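Local coordinates for protein gamma-glutamyltranspeptidase (Ggt) (Helicobacter pylori 26695, PDB 5BPK) that removes gamma-glutamyl groups from donors such as glutathione by transfer or hydrolysis, as an N-terminal nucleophile (Ntn) hydrolase, at residues 99-103 / 142-146; 291-297 / 343-349; 34-40 / 52-56; 73-77 / 165-170. All blocks are in the same frame, centred on the assembly; numbering follows the deposited sequence.

Contact 1 (99-103 / 142-146); sequences ALDFR and GMEAM. With 4UD ((2S)-amino[(5S)-4,5-dihydro-1,2-oxazol-5-yl]acetic acid), chain O; EDO (1,2-ethanediol), chain M.
Arg103 NH1 is gripped by two groups: it donates to O9 in the carboxyl group of the bound amino-acid inhibitor, 2.9 Å away, and is salt-bridged to Glu40 of the other subunit, while Asp43 of that subunit binds the same guanidinium at NH2. The arginine follows strand 99-102, which packs on helix 142-146; their axes come within 9.0 Å and run at 150° to each other. Leu100 and Phe102, two residues apart on the strand, both aim at the helix. With chi1 of 59°, Phe102 CG sits between its own backbone N and carbonyl carbon, and the ring lies obliquely against Gly142. Phe102 CB is only 3.6 Å from Gly142 CA, a close approach that uses the bare CA of glycine. Further out, Met143 bends back toward the strand and brings its terminal CE to 3.8 Å from Phe102 CZ; a flexible, unbranched methionine suits this reach. Leu100 CD2 touches Met146 CB at 4.0 Å, the two side chains crossing at about a right angle, and makes a van der Waals contact with Gly142 O at 3.4 Å.

Asp101 points the other way. Its OD1 accepts from Arg103 N at 2.9 Å, an Asx turn that shapes the chain just past the strand, and Asp101 is also salt-bridged to Arg264 and to Arg69 of the other subunit. The helix layered on an antiparallel sheet is that of the Ntn-hydrolase sandwich, and in this enzyme Arg103, just after strand 97-102, binds the inhibitor's carboxyl group.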
loop_
_atom_site.group_PDB
_atom_site.type_symbol
_atom_site.label_atom_id
_atom_site.label_comp_id
_atom_site.label_asym_id
_atom_site.label_seq_id
_atom_site.Cartn_x
_atom_site.Cartn_y
_atom_site.Cartn_z
ATOM N N ALA A 99 -12.726 -0.378 8.009
ATOM C CA ALA A 99 -11.818 -0.384 6.864
ATOM C C ALA A 99 -12.516 0.318 5.719
ATOM O O ALA A 99 -13.672 0.011 5.417
ATOM C CB ALA A 99 -11.459 -1.796 6.474
ATOM N N LEU A 100 -11.844 1.286 5.117
ATOM C CA LEU A 100 -12.367 1.980 3.959
ATOM C C LEU A 100 -11.677 1.468 2.692
ATOM O O LEU A 100 -10.464 1.542 2.565
ATOM C CB LEU A 100 -12.156 3.483 4.099
ATOM C CG LEU A 100 -12.647 4.348 2.940
ATOM C CD1 LEU A 100 -14.127 4.195 2.695
ATOM C CD2 LEU A 100 -12.255 5.805 3.189
ATOM N N ASP A 101 -12.485 0.952 1.779
ATOM C CA ASP A 101 -12.062 0.475 0.468
ATOM C C ASP A 101 -12.305 1.618 -0.521
ATOM O O ASP A 101 -13.455 1.896 -0.886
ATOM C CB ASP A 101 -12.898 -0.788 0.126
ATOM C CG ASP A 101 -12.773 -1.257 -1.320
ATOM O OD1 ASP A 101 -12.095 -0.623 -2.154
ATOM O OD2 ASP A 101 -13.422 -2.291 -1.615
ATOM N N PHE A 102 -11.221 2.279 -0.940
ATOM C CA PHE A 102 -11.260 3.187 -2.084
ATOM C C PHE A 102 -10.342 2.694 -3.217
ATOM O O PHE A 102 -9.678 3.460 -3.907
ATOM C CB PHE A 102 -11.039 4.656 -1.676
ATOM C CG PHE A 102 -9.725 4.958 -0.985
ATOM C CD1 PHE A 102 -9.585 4.808 0.387
ATOM C CD2 PHE A 102 -8.678 5.529 -1.691
ATOM C CE1 PHE A 102 -8.397 5.155 1.021
ATOM C CE2 PHE A 102 -7.473 5.863 -1.059
ATOM C CZ PHE A 102 -7.342 5.677 0.308
ATOM N N ARG A 103 -10.351 1.379 -3.395
ATOM C CA ARG A 103 -9.619 0.714 -4.469
ATOM C C ARG A 103 -10.250 1.019 -5.824
ATOM O O ARG A 103 -11.472 1.126 -5.946
ATOM C CB ARG A 103 -9.630 -0.790 -4.213
ATOM C CG ARG A 103 -8.880 -1.659 -5.211
ATOM C CD ARG A 103 -7.377 -1.445 -5.179
ATOM N NE ARG A 103 -6.673 -2.591 -5.760
ATOM C CZ ARG A 103 -5.353 -2.679 -5.910
ATOM N NH1 ARG A 103 -4.563 -1.681 -5.571
ATOM N NH2 ARG A 103 -4.815 -3.775 -6.422
ATOM N N GLY A 142 -12.360 8.399 -1.604
ATOM C CA GLY A 142 -11.916 7.886 -0.319
ATOM C C GLY A 142 -11.624 8.998 0.667
ATOM O O GLY A 142 -12.031 8.924 1.835
ATOM N N MET A 143 -10.908 10.029 0.210
ATOM C CA MET A 143 -10.608 11.169 1.079
ATOM C C MET A 143 -11.887 11.818 1.576
ATOM O O MET A 143 -12.021 12.091 2.774
ATOM C CB MET A 143 -9.749 12.218 0.364
ATOM C CG MET A 143 -8.342 11.759 -0.018
ATOM S SD MET A 143 -7.302 11.174 1.336
ATOM C CE MET A 143 -7.284 9.424 1.011
ATOM N N GLU A 144 -12.840 12.042 0.672
ATOM C CA GLU A 144 -14.086 12.696 1.063
ATOM C C GLU A 144 -14.915 11.822 2.013
ATOM O O GLU A 144 -15.484 12.315 2.997
ATOM C CB GLU A 144 -14.921 13.077 -0.158
ATOM C CG GLU A 144 -16.138 13.909 0.219
ATOM C CD GLU A 144 -16.984 14.285 -0.969
ATOM O OE1 GLU A 144 -16.841 15.427 -1.435
ATOM O OE2 GLU A 144 -17.778 13.434 -1.434
ATOM N N ALA A 145 -14.995 10.532 1.712
ATOM C CA ALA A 145 -15.758 9.589 2.531
ATOM C C ALA A 145 -15.294 9.581 3.987
ATOM O O ALA A 145 -16.116 9.671 4.909
ATOM C CB ALA A 145 -15.679 8.189 1.939
ATOM N N MET A 146 -13.987 9.488 4.217
ATOM C CA MET A 146 -13.526 9.469 5.610
ATOM C C MET A 146 -13.708 10.833 6.285
ATOM O O MET A 146 -14.091 10.893 7.449
ATOM C CB MET A 146 -12.108 8.906 5.777
ATOM C CG MET A 146 -10.968 9.704 5.246
ATOM S SD MET A 146 -9.457 8.777 5.650
ATOM C CE MET A 146 -8.805 8.445 4.027
HETATM C C3 4UD O . 2.483 -0.375 -3.907
HETATM C C4 4UD O . 0.712 -1.573 -4.507
HETATM C C5 4UD O . 1.786 -0.733 -5.173
HETATM C C6 4UD O . 0.126 -2.703 -5.366
HETATM C C8 4UD O . -0.976 -3.337 -4.548
HETATM O O9 4UD O . -2.079 -2.849 -4.503
HETATM O O10 4UD O . -0.739 -4.466 -3.840
HETATM N N7 4UD O . -0.467 -2.163 -6.598
HETATM O O2 4UD O . 1.341 -2.176 -3.379
HETATM N N1 4UD O . 2.181 -1.219 -2.977
HETATM C C1 EDO M . -19.257 8.112 2.502
HETATM O O1 EDO M . -19.443 6.710 2.303
HETATM C C2 EDO M . -18.810 8.370 3.937
HETATM O O2 EDO M . -18.938 9.761 4.265
#

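Contact 2 (291-297 / 343-349); sequences QILNVME and LINKAYA
Asn294 begins its contact at CB, which presses on the methyl of Ala349, the two CB atoms only 3.3 Å apart; alanine leaves just enough room for the two helices. Chi1 of -73° sets CG anti to the carbonyl carbon and against Lys346 CG and NZ, the two side chains crossing at about a right angle. At the tip, Asn294 OD1 accepts from Lys346 NZ at 2.8 Å, the donor lying above the carbonyl plane. The other branch, ND2, makes a weak, bent bond to Ile344 O at 2.9 Å and donates to a water that in turn donates hydrogen bonds to Leu343 O and Asn345 O. An amide suits this place because it offers an acceptor to the lysine and a donor to backbone carbonyls left at the break between helices 340-343 and 346-354. Asn345 caps the second of these, its OD1 taking Tyr348 N in the carbonyl plane at 3.1 Å and Ala347 N more weakly.

Lys346 bends at its last torsion (chi4 -74°), bringing NZ also to Glu297 OE1, 2.8 Å away on the syn side but tilted out of the carboxylate plane, a salt bridge; Ser270 O is a further acceptor. Elsewhere, Gln291 NE2 comes obliquely to Tyr348 CE2 at 3.5 Å. Gln291 NE2 and Tyr348 OH share Asp325 OD2, and Gln291 OE1 meets His288 ND1. With a carboxylate and two carbonyl oxygens around it, Lys346 NZ is probably protonated, so the two segments are joined by charge as well as by the packing of Ala349 CB on Asn294 CB and Val295 CG2.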
loop_
_atom_site.group_PDB
_atom_site.type_symbol
_atom_site.label_atom_id
_atom_site.label_comp_id
_atom_site.label_asym_id
_atom_site.label_seq_id
_atom_site.Cartn_x
_atom_site.Cartn_y
_atom_site.Cartn_z
ATOM N N GLN A 291 -2.696 -14.697 9.000
ATOM C CA GLN A 291 -2.350 -16.100 8.763
ATOM C C GLN A 291 -0.898 -16.411 9.160
ATOM O O GLN A 291 -0.638 -17.382 9.875
ATOM C CB GLN A 291 -2.579 -16.447 7.277
ATOM C CG GLN A 291 -2.238 -17.884 6.876
ATOM C CD GLN A 291 -2.471 -18.149 5.392
ATOM O OE1 GLN A 291 -2.780 -17.236 4.618
ATOM N NE2 GLN A 291 -2.295 -19.397 4.988
ATOM N N ILE A 292 0.040 -15.588 8.699
ATOM C CA ILE A 292 1.472 -15.846 8.912
ATOM C C ILE A 292 1.824 -15.662 10.402
ATOM O O ILE A 292 2.515 -16.489 11.004
ATOM C CB ILE A 292 2.349 -14.962 7.997
ATOM C CG1 ILE A 292 2.148 -15.347 6.527
ATOM C CG2 ILE A 292 3.813 -15.112 8.342
ATOM C CD1 ILE A 292 2.556 -14.257 5.544
ATOM N N LEU A 293 1.331 -14.591 10.999
ATOM C CA LEU A 293 1.434 -14.407 12.449
ATOM C C LEU A 293 0.852 -15.591 13.232
ATOM O O LEU A 293 1.444 -16.030 14.225
ATOM C CB LEU A 293 0.759 -13.098 12.885
ATOM C CG LEU A 293 1.540 -11.812 12.552
ATOM C CD1 LEU A 293 0.737 -10.556 12.857
ATOM C CD2 LEU A 293 2.901 -11.749 13.274
ATOM N N ASN A 294 -0.306 -16.094 12.808
ATOM C CA ASN A 294 -0.910 -17.252 13.460
ATOM C C ASN A 294 0.032 -18.438 13.455
ATOM O O ASN A 294 0.114 -19.145 14.453
ATOM C CB ASN A 294 -2.230 -17.707 12.819
ATOM C CG ASN A 294 -3.402 -16.782 13.097
ATOM O OD1 ASN A 294 -3.403 -16.001 14.047
ATOM N ND2 ASN A 294 -4.449 -16.918 12.277
ATOM N N VAL A 295 0.689 -18.694 12.319
ATOM C CA VAL A 295 1.631 -19.817 12.236
ATOM C C VAL A 295 2.777 -19.580 13.228
ATOM O O VAL A 295 3.118 -20.459 14.028
ATOM C CB VAL A 295 2.202 -20.027 10.799
ATOM C CG1 VAL A 295 3.232 -21.164 10.775
ATOM C CG2 VAL A 295 1.091 -20.322 9.809
ATOM N N MET A 296 3.349 -18.381 13.174
ATOM C CA MET A 296 4.486 -17.989 14.011
ATOM C C MET A 296 4.170 -18.067 15.514
ATOM O O MET A 296 5.058 -18.355 16.333
ATOM C CB MET A 296 4.905 -16.561 13.659
ATOM C CG MET A 296 5.544 -16.446 12.276
ATOM S SD MET A 296 5.709 -14.755 11.661
ATOM C CE MET A 296 6.556 -13.946 13.032
ATOM N N GLU A 297 2.912 -17.807 15.867
ATOM C CA GLU A 297 2.474 -17.790 17.273
ATOM C C GLU A 297 2.721 -19.130 17.976
ATOM O O GLU A 297 2.834 -19.180 19.216
ATOM C CB GLU A 297 0.988 -17.415 17.372
ATOM C CG GLU A 297 0.570 -16.917 18.740
ATOM C CD GLU A 297 -0.917 -16.541 18.821
ATOM O OE1 GLU A 297 -1.773 -17.203 18.184
ATOM O OE2 GLU A 297 -1.233 -15.593 19.559
ATOM N N LEU A 343 -8.766 -19.049 6.242
ATOM C CA LEU A 343 -7.353 -18.698 6.135
ATOM C C LEU A 343 -6.775 -18.121 7.437
ATOM O O LEU A 343 -5.594 -18.317 7.714
ATOM C CB LEU A 343 -7.117 -17.732 4.959
ATOM C CG LEU A 343 -7.325 -18.318 3.553
ATOM C CD1 LEU A 343 -7.300 -17.208 2.523
ATOM C CD2 LEU A 343 -6.285 -19.423 3.208
ATOM N N ILE A 344 -7.601 -17.426 8.222
ATOM C CA ILE A 344 -7.146 -16.839 9.489
ATOM C C ILE A 344 -7.479 -17.707 10.698
ATOM O O ILE A 344 -7.262 -17.294 11.836
ATOM C CB ILE A 344 -7.650 -15.371 9.704
ATOM C CG1 ILE A 344 -9.176 -15.289 9.928
ATOM C CG2 ILE A 344 -7.233 -14.504 8.529
ATOM C CD1 ILE A 344 -9.692 -13.874 10.217
ATOM N N ASN A 345 -8.013 -18.902 10.452
ATOM C CA ASN A 345 -8.327 -19.844 11.534
ATOM C C ASN A 345 -7.040 -20.345 12.179
ATOM O O ASN A 345 -6.155 -20.832 11.494
ATOM C CB ASN A 345 -9.128 -21.020 10.968
ATOM C CG ASN A 345 -9.543 -22.017 12.020
ATOM O OD1 ASN A 345 -8.795 -22.936 12.340
ATOM N ND2 ASN A 345 -10.760 -21.877 12.521
ATOM N N LYS A 346 -6.944 -20.237 13.502
ATOM C CA LYS A 346 -5.740 -20.684 14.193
ATOM C C LYS A 346 -5.485 -22.192 14.091
ATOM O O LYS A 346 -4.338 -22.600 14.133
ATOM C CB LYS A 346 -5.722 -20.210 15.644
ATOM C CG LYS A 346 -5.513 -18.689 15.768
ATOM C CD LYS A 346 -5.335 -18.249 17.201
ATOM C CE LYS A 346 -5.245 -16.742 17.305
ATOM N NZ LYS A 346 -3.956 -16.159 16.833
ATOM N N ALA A 347 -6.533 -23.004 13.918
ATOM C CA ALA A 347 -6.354 -24.448 13.711
ATOM C C ALA A 347 -5.663 -24.745 12.373
ATOM O O ALA A 347 -4.840 -25.659 12.276
ATOM C CB ALA A 347 -7.703 -25.198 13.812
ATOM N N TYR A 348 -6.008 -23.990 11.336
ATOM C CA TYR A 348 -5.324 -24.106 10.049
ATOM C C TYR A 348 -3.847 -23.722 10.183
ATOM O O TYR A 348 -2.961 -24.384 9.633
ATOM C CB TYR A 348 -6.032 -23.216 9.004
ATOM C CG TYR A 348 -5.380 -23.211 7.627
ATOM C CD1 TYR A 348 -5.055 -24.401 6.981
ATOM C CD2 TYR A 348 -5.104 -22.018 6.970
ATOM C CE1 TYR A 348 -4.465 -24.398 5.738
ATOM C CE2 TYR A 348 -4.517 -22.004 5.710
ATOM C CZ TYR A 348 -4.198 -23.189 5.100
ATOM O OH TYR A 348 -3.605 -23.197 3.868
ATOM N N ALA A 349 -3.594 -22.628 10.892
ATOM C CA ALA A 349 -2.228 -22.171 11.134
ATOM C C ALA A 349 -1.420 -23.225 11.891
ATOM O O ALA A 349 -0.237 -23.423 11.617
ATOM C CB ALA A 349 -2.230 -20.856 11.905
HETATM O O HOH W 1 -4.519 -18.931 10.166
HETATM O O HOH W 2 -3.812 -15.285 20.137
#

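Contact 3 (34-40 / 52-56); sequences NTKVGLA and QKVLE
Strand 38-40 runs at 150° to helix 52-56, with axes 7.7 Å apart; Val37 comes nearest to Leu55 and Ala40 to Gln52. This is a strand followed by a helix that folds back along it, and the strand pairs in antiparallel fashion with one of the other subunit, so the sheet continues across the interface. Before the strand, Asn34 OD1 collects the backbone N-H groups of Lys36, Val37 and Gly38, an Asx turn and Asx motif that round the loop. Gly38 follows with a positive phi of 102°, which glycine adopts readily.

Gln52 grips the strand with both ends of its amide. Bent at chi2 (68°), the chain brings NE2 to Gly38 O at 3.0 Å, in a nearly straight bond lying in the amide plane of Gln52, while OE1 receives Ala40 N at 3.0 Å. A glutamine supplies both a donor and an acceptor, much as a neighbouring strand might. Beside it, Leu55 packs its CB on Val37 CG2 at 3.9 Å and sends CD1 along the backbone to Leu39 C at 3.7 Å. A water donates to Ala40 O at 2.8 Å and to Gln52 OE1 at 2.9 Å.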
loop_
_atom_site.group_PDB
_atom_site.type_symbol
_atom_site.label_atom_id
_atom_site.label_comp_id
_atom_site.label_asym_id
_atom_site.label_seq_id
_atom_site.Cartn_x
_atom_site.Cartn_y
_atom_site.Cartn_z
ATOM N N ASN A 34 6.316 12.586 20.321
ATOM C CA ASN A 34 5.338 13.628 20.627
ATOM C C ASN A 34 4.561 13.254 21.875
ATOM O O ASN A 34 4.214 12.086 22.078
ATOM C CB ASN A 34 4.396 13.852 19.443
ATOM C CG ASN A 34 3.544 15.088 19.610
ATOM O OD1 ASN A 34 2.527 15.058 20.304
ATOM N ND2 ASN A 34 3.955 16.184 18.968
ATOM N N THR A 35 4.305 14.240 22.734
ATOM C CA THR A 35 3.586 13.990 23.982
ATOM C C THR A 35 2.333 14.858 24.130
ATOM O O THR A 35 1.781 14.952 25.234
ATOM C CB THR A 35 4.494 14.243 25.197
ATOM O OG1 THR A 35 4.935 15.604 25.175
ATOM C CG2 THR A 35 5.697 13.297 25.170
ATOM N N LYS A 36 1.885 15.476 23.031
ATOM C CA LYS A 36 0.804 16.475 23.079
ATOM C C LYS A 36 -0.373 16.187 22.134
ATOM O O LYS A 36 -1.513 16.032 22.587
ATOM C CB LYS A 36 1.367 17.870 22.784
ATOM C CG LYS A 36 2.444 18.356 23.763
ATOM N N VAL A 37 -0.106 16.160 20.830
ATOM C CA VAL A 37 -1.165 16.056 19.814
ATOM C C VAL A 37 -1.094 14.800 18.946
ATOM O O VAL A 37 -1.991 14.545 18.151
ATOM C CB VAL A 37 -1.186 17.299 18.882
ATOM C CG1 VAL A 37 -1.453 18.567 19.715
ATOM C CG2 VAL A 37 0.114 17.416 18.082
ATOM N N GLY A 38 -0.042 14.009 19.102
ATOM C CA GLY A 38 0.116 12.803 18.303
ATOM C C GLY A 38 1.114 12.980 17.172
ATOM O O GLY A 38 1.937 13.896 17.198
ATOM N N LEU A 39 1.061 12.078 16.194
ATOM C CA LEU A 39 1.986 12.096 15.057
ATOM C C LEU A 39 1.261 11.820 13.752
ATOM O O LEU A 39 0.310 11.028 13.703
ATOM C CB LEU A 39 3.107 11.059 15.228
ATOM C CG LEU A 39 4.172 11.360 16.283
ATOM C CD1 LEU A 39 5.108 10.169 16.476
ATOM C CD2 LEU A 39 4.954 12.602 15.916
ATOM N N ALA A 40 1.736 12.474 12.700
ATOM C CA ALA A 40 1.283 12.238 11.330
ATOM C C ALA A 40 2.540 12.016 10.488
ATOM O O ALA A 40 3.311 12.953 10.257
ATOM C CB ALA A 40 0.489 13.433 10.831
ATOM N N GLN A 52 0.956 17.095 10.470
ATOM C CA GLN A 52 1.301 17.427 11.853
ATOM C C GLN A 52 0.692 18.773 12.270
ATOM O O GLN A 52 0.221 18.919 13.403
ATOM C CB GLN A 52 2.826 17.445 12.041
ATOM C CG GLN A 52 3.254 17.433 13.513
ATOM C CD GLN A 52 2.936 16.128 14.232
ATOM O OE1 GLN A 52 3.011 15.039 13.649
ATOM N NE2 GLN A 52 2.583 16.230 15.507
ATOM N N LYS A 53 0.704 19.749 11.363
ATOM C CA LYS A 53 0.094 21.051 11.614
ATOM C C LYS A 53 -1.413 20.913 11.831
ATOM O O LYS A 53 -1.967 21.583 12.697
ATOM C CB LYS A 53 0.407 22.027 10.474
ATOM C CG LYS A 53 -0.150 23.424 10.672
ATOM C CD LYS A 53 0.504 24.411 9.710
ATOM N N VAL A 54 -2.075 20.027 11.078
ATOM C CA VAL A 54 -3.500 19.751 11.319
ATOM C C VAL A 54 -3.748 19.271 12.756
ATOM O O VAL A 54 -4.650 19.772 13.431
ATOM C CB VAL A 54 -4.103 18.763 10.290
ATOM C CG1 VAL A 54 -5.507 18.332 10.716
ATOM C CG2 VAL A 54 -4.133 19.402 8.895
ATOM N N LEU A 55 -2.931 18.339 13.235
ATOM C CA LEU A 55 -3.016 17.908 14.633
ATOM C C LEU A 55 -2.741 19.064 15.609
ATOM O O LEU A 55 -3.460 19.222 16.605
ATOM C CB LEU A 55 -2.066 16.749 14.921
ATOM C CG LEU A 55 -2.296 15.453 14.155
ATOM C CD1 LEU A 55 -1.213 14.441 14.506
ATOM C CD2 LEU A 55 -3.699 14.879 14.410
ATOM N N GLU A 56 -1.714 19.869 15.332
ATOM C CA GLU A 56 -1.389 21.014 16.186
ATOM C C GLU A 56 -2.558 21.994 16.250
ATOM O O GLU A 56 -2.777 22.649 17.272
ATOM C CB GLU A 56 -0.137 21.736 15.682
ATOM C CG GLU A 56 1.157 20.953 15.879
ATOM C CD GLU A 56 2.355 21.561 15.144
ATOM O OE1 GLU A 56 2.197 22.617 14.483
ATOM O OE2 GLU A 56 3.460 20.976 15.225
HETATM O O HOH W 3 5.036 14.572 11.682
#

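Contact 4 (73-77 / 165-170); sequences AVVHP and LAENGY
One face of the Tyr170 ring is covered by Val75 CG1, a CH-pi contact in which the methyl stands 4.2 Å from the ring centroid and 20° off the normal, displaced toward the rim. At the end of the ring, Tyr170 OH donates to Val74 O at 2.8 Å, in the carbonyl plane and on a lone pair. Pro77 approaches this hydroxyl from the opposite direction and sets its CD 3.4 Å from Tyr170 OH. Chi1 of 61° tucks the tyrosine ring between its own backbone N and carbonyl carbon, sending it back from the turn toward helix 61-75. A phenol is apt here: it is flat enough to lie under the valine and long enough to bond to a carbonyl at the helix end, where the regular turn-to-turn bonding is running out. Gln213 NE2 binds that same Val74 O.

The valines complete the fit. Val74 CG1 lies over the start of the other segment, 3.5 Å from Ala166 N and 3.8 Å from Leu165 CB, where the small Ala166 leaves the backbone accessible. Val75 CG1, besides lying over the ring face, touches Leu165 CD1 at 3.8 Å, so one methyl bridges a leucine and a tyrosine. Gly169, with positive phi, ends helix 155-168 and turns the chain into strand 170-171, which pairs with Phe211; helix 214-226 lines Val74 with Leu216 and Leu220. The C-terminal ends of helices 61-75 and 155-168 are thus packed together through Tyr170, in what is probably the helical region of this Ntn-hydrolase family chain.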
loop_
_atom_site.group_PDB
_atom_site.type_symbol
_atom_site.label_atom_id
_atom_site.label_comp_id
_atom_site.label_asym_id
_atom_site.label_seq_id
_atom_site.Cartn_x
_atom_site.Cartn_y
_atom_site.Cartn_z
ATOM N N ALA A 73 -0.310 13.802 -3.164
ATOM C CA ALA A 73 -0.705 13.845 -4.578
ATOM C C ALA A 73 0.055 14.918 -5.381
ATOM O O ALA A 73 0.158 14.826 -6.615
ATOM C CB ALA A 73 -2.229 14.044 -4.718
ATOM N N VAL A 74 0.586 15.911 -4.674
ATOM C CA VAL A 74 1.335 17.008 -5.273
ATOM C C VAL A 74 2.852 16.790 -5.128
ATOM O O VAL A 74 3.583 16.888 -6.100
ATOM C CB VAL A 74 0.914 18.350 -4.631
ATOM C CG1 VAL A 74 1.739 19.516 -5.191
ATOM C CG2 VAL A 74 -0.557 18.590 -4.858
ATOM N N VAL A 75 3.313 16.466 -3.925
ATOM C CA VAL A 75 4.758 16.430 -3.641
ATOM C C VAL A 75 5.418 15.073 -3.850
ATOM O O VAL A 75 6.645 14.983 -3.835
ATOM C CB VAL A 75 5.073 16.930 -2.220
ATOM C CG1 VAL A 75 4.558 18.367 -2.041
ATOM C CG2 VAL A 75 4.488 16.005 -1.129
ATOM N N HIS A 76 4.609 14.031 -4.043
ATOM C CA HIS A 76 5.133 12.675 -4.251
ATOM C C HIS A 76 4.391 11.977 -5.394
ATOM O O HIS A 76 3.792 10.919 -5.194
ATOM C CB HIS A 76 5.002 11.906 -2.933
ATOM C CG HIS A 76 5.698 10.580 -2.911
ATOM N ND1 HIS A 76 6.684 10.235 -3.815
ATOM C CD2 HIS A 76 5.537 9.508 -2.097
ATOM C CE1 HIS A 76 7.115 9.016 -3.538
ATOM N NE2 HIS A 76 6.436 8.552 -2.501
ATOM N N PRO A 77 4.432 12.566 -6.611
ATOM C CA PRO A 77 3.605 12.073 -7.719
ATOM C C PRO A 77 3.953 10.681 -8.250
ATOM O O PRO A 77 3.160 10.097 -8.993
ATOM C CB PRO A 77 3.769 13.152 -8.802
ATOM C CG PRO A 77 4.949 13.934 -8.420
ATOM C CD PRO A 77 5.143 13.810 -6.957
ATOM N N LEU A 165 1.079 24.170 -2.860
ATOM C CA LEU A 165 2.258 23.498 -3.396
ATOM C C LEU A 165 2.153 23.243 -4.898
ATOM O O LEU A 165 3.160 23.288 -5.601
ATOM C CB LEU A 165 2.520 22.187 -2.645
ATOM C CG LEU A 165 3.096 22.415 -1.236
ATOM C CD1 LEU A 165 2.842 21.232 -0.314
ATOM C CD2 LEU A 165 4.585 22.743 -1.296
ATOM N N ALA A 166 0.951 22.953 -5.388
ATOM C CA ALA A 166 0.757 22.771 -6.827
ATOM C C ALA A 166 0.936 24.082 -7.587
ATOM O O ALA A 166 1.601 24.126 -8.623
ATOM C CB ALA A 166 -0.615 22.151 -7.124
ATOM N N GLU A 167 0.364 25.151 -7.055
ATOM C CA GLU A 167 0.417 26.453 -7.714
ATOM C C GLU A 167 1.800 27.105 -7.670
ATOM O O GLU A 167 2.249 27.683 -8.663
ATOM C CB GLU A 167 -0.596 27.411 -7.083
ATOM C CG GLU A 167 -2.049 27.070 -7.333
ATOM C CD GLU A 167 -3.008 28.043 -6.664
ATOM O OE1 GLU A 167 -2.583 28.777 -5.752
ATOM O OE2 GLU A 167 -4.193 28.065 -7.054
ATOM N N ASN A 168 2.459 27.039 -6.520
ATOM C CA ASN A 168 3.708 27.773 -6.305
ATOM C C ASN A 168 4.934 26.907 -6.541
ATOM O O ASN A 168 6.033 27.415 -6.783
ATOM C CB ASN A 168 3.753 28.343 -4.877
ATOM C CG ASN A 168 2.565 29.251 -4.557
ATOM O OD1 ASN A 168 1.974 29.866 -5.440
ATOM N ND2 ASN A 168 2.224 29.339 -3.276
ATOM N N GLY A 169 4.743 25.593 -6.448
ATOM C CA GLY A 169 5.803 24.643 -6.686
ATOM C C GLY A 169 6.646 24.268 -5.487
ATOM O O GLY A 169 6.515 24.827 -4.385
ATOM N N TYR A 170 7.500 23.280 -5.722
ATOM C CA TYR A 170 8.479 22.814 -4.750
ATOM C C TYR A 170 9.706 22.310 -5.502
ATOM O O TYR A 170 9.630 21.982 -6.692
ATOM C CB TYR A 170 7.899 21.703 -3.855
ATOM C CG TYR A 170 7.470 20.468 -4.610
ATOM C CD1 TYR A 170 6.193 20.358 -5.148
ATOM C CD2 TYR A 170 8.353 19.406 -4.785
ATOM C CE1 TYR A 170 5.805 19.213 -5.858
ATOM C CE2 TYR A 170 7.979 18.260 -5.492
ATOM C CZ TYR A 170 6.701 18.170 -6.017
ATOM O OH TYR A 170 6.314 17.046 -6.719
#

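How the contacts relate
Contact 1 is the one that reaches the inhibitor, through Arg103; the side chain of His76, in contact 4, is about 10 Å from the bound inhibitor 4UD. Helix 61-75 ties three of the sites together: it supplies residues 73-75 of contact 4, and its other residues pack on Met143 and Met146 of contact 1 and on Ala40 and Leu55 of contact 3. The centres of contacts 3 and 4 lie about 22 Å from that of contact 1, and about 23 Å from each other. Contact 2 stands apart, about 28 Å from contact 1 and about 43 Å from contact 4, centre to centre, on the far side of the chain's centre from contact 4. Strand 262-271 spans toward it, touching contact 1 at Trp263 and contact 2 at Ser270.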